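Local coordinates for protein methylenetetrahydrofolate--tRNA-(uracil-5-)-methyltransferase TrmFO (Thermus thermophilus, PDB 3G5S) that methylates the carbon-5 of uridine 54 in tRNA, probably in all tRNAs, using methylenetetrahydrofolate as carbon donor, NAD(P)H as reductant and FAD as cofactor, at residues V367-E372 with S425-G430. Numbering follows the deposited sequence. Where two conformers were deposited one is given.
Sequences VAPPEE and SAWLSG
Trp427 meets all four residues from Val367 to Pro370, and its indole lies along this extended piece of chain. Its CB touches Pro370 CD at 3.7 Å, and the same CD also borders CG, where the ring begins. With CG anti to the backbone N (chi1 175°), the indole leaves the helix toward the loop and brings one face against Pro369. The evidence for a CH-pi contact is direct: Pro369 CA stands 3.6 Å from the centroid of the Trp427 five-membered ring and only 12° off its normal. The indole nitrogen comes near a carbonyl, Trp427 NE1 to Ala368 O being 3.2 Å, but the angle is too poor for a hydrogen bond; that oxygen instead receives a weak one from Arg380. Over the six-membered ring the pyrrolidine takes over, with Pro369 CB 3.9 Å from Trp427 CE3, while Pro369 CG faces CH2 and CD lies between CZ2 and CH2. On the NE1 side of the six-membered ring, Trp427 CZ2 meets Val367 CG2 at 3.7 Å. Cohesion across the 211 Å² interface is therefore apolar. Replacing Trp427 with an alanine is likely to strip Pro369 CA of the indole face it packs on and to open a gap that Val367 and Pro370 now help to line. The contact is surface packing away from the FAD and glutathione sites: it lays the connection between helices 343-361 and 374-384 against the last turns of helix 409-429. Leu355 of helix 343-361 touches both Val367 and Trp427, while Arg380 of helix 374-384 also bonds Pro369 O, so three helices meet around this loop.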
# COMPACT_ATOMS: atom_id res chain seq x y z
N VAL A 367 -19.72 -4.66 -0.31
CA VAL A 367 -19.74 -3.23 -0.07
C VAL A 367 -18.32 -2.68 -0.10
O VAL A 367 -17.35 -3.44 -0.08
CB VAL A 367 -20.40 -2.91 1.29
CG1 VAL A 367 -21.88 -3.24 1.27
CG2 VAL A 367 -19.69 -3.66 2.41
N ALA A 368 -18.19 -1.36 -0.16
CA ALA A 368 -16.89 -0.71 -0.07
C ALA A 368 -17.10 0.69 0.47
O ALA A 368 -18.05 1.36 0.10
CB ALA A 368 -16.20 -0.65 -1.41
N PRO A 369 -16.21 1.14 1.36
CA PRO A 369 -16.39 2.46 1.97
C PRO A 369 -16.16 3.57 0.96
O PRO A 369 -15.57 3.36 -0.09
CB PRO A 369 -15.32 2.51 3.07
CG PRO A 369 -14.47 1.32 2.91
CD PRO A 369 -15.00 0.44 1.84
N PRO A 370 -16.63 4.78 1.28
CA PRO A 370 -16.63 5.88 0.31
C PRO A 370 -15.25 6.48 0.07
O PRO A 370 -14.34 6.32 0.89
CB PRO A 370 -17.54 6.91 0.97
CG PRO A 370 -17.46 6.62 2.42
CD PRO A 370 -17.28 5.14 2.55
N GLU A 371 -15.11 7.18 -1.05
CA GLU A 371 -13.84 7.78 -1.48
C GLU A 371 -13.25 8.76 -0.47
O GLU A 371 -12.03 8.96 -0.44
CB GLU A 371 -14.03 8.48 -2.84
CG GLU A 371 -15.09 9.59 -2.82
CD GLU A 371 -15.14 10.41 -4.10
OE1 GLU A 371 -14.36 10.11 -5.03
OE2 GLU A 371 -15.95 11.35 -4.17
N GLU A 372 -14.10 9.38 0.35
CA GLU A 372 -13.63 10.35 1.34
C GLU A 372 -12.94 9.69 2.52
O GLU A 372 -12.18 10.34 3.23
CB GLU A 372 -14.78 11.21 1.87
CG GLU A 372 -15.37 12.15 0.85
CD GLU A 372 -16.21 11.45 -0.20
OE1 GLU A 372 -16.65 10.30 0.04
OE2 GLU A 372 -16.46 12.08 -1.26
N SER A 425 -17.99 6.65 9.19
CA SER A 425 -18.96 6.31 10.22
C SER A 425 -20.37 6.19 9.65
O SER A 425 -21.12 5.30 10.03
CB SER A 425 -18.92 7.34 11.34
OG SER A 425 -17.71 7.25 12.07
N ALA A 426 -20.73 7.09 8.75
CA ALA A 426 -22.04 7.01 8.11
C ALA A 426 -22.16 5.74 7.28
O ALA A 426 -23.20 5.09 7.25
CB ALA A 426 -22.30 8.24 7.26
N TRP A 427 -21.08 5.37 6.60
CA TRP A 427 -21.06 4.14 5.83
C TRP A 427 -21.28 2.94 6.75
O TRP A 427 -22.11 2.08 6.46
CB TRP A 427 -19.75 4.04 5.05
CG TRP A 427 -19.59 2.75 4.32
CD1 TRP A 427 -20.20 2.37 3.15
CD2 TRP A 427 -18.76 1.65 4.71
NE1 TRP A 427 -19.80 1.11 2.80
CE2 TRP A 427 -18.91 0.64 3.74
CE3 TRP A 427 -17.90 1.43 5.79
CZ2 TRP A 427 -18.23 -0.57 3.81
CZ3 TRP A 427 -17.23 0.22 5.86
CH2 TRP A 427 -17.39 -0.76 4.87
N LEU A 428 -20.55 2.88 7.87
CA LEU A 428 -20.72 1.77 8.82
C LEU A 428 -22.17 1.67 9.28
O LEU A 428 -22.73 0.58 9.38
CB LEU A 428 -19.84 1.97 10.05
CG LEU A 428 -18.33 1.78 9.92
CD1 LEU A 428 -17.66 2.22 11.22
CD2 LEU A 428 -17.99 0.34 9.60
N SER A 429 -22.76 2.82 9.58
CA SER A 429 -24.11 2.85 10.13
C SER A 429 -25.15 2.31 9.16
O SER A 429 -26.22 1.88 9.57
CB SER A 429 -24.47 4.27 10.56
OG SER A 429 -23.68 4.68 11.66
N GLY A 430 -24.83 2.34 7.87
CA GLY A 430 -25.73 1.85 6.85
C GLY A 430 -25.62 0.37 6.55
O GLY A 430 -26.41 -0.16 5.77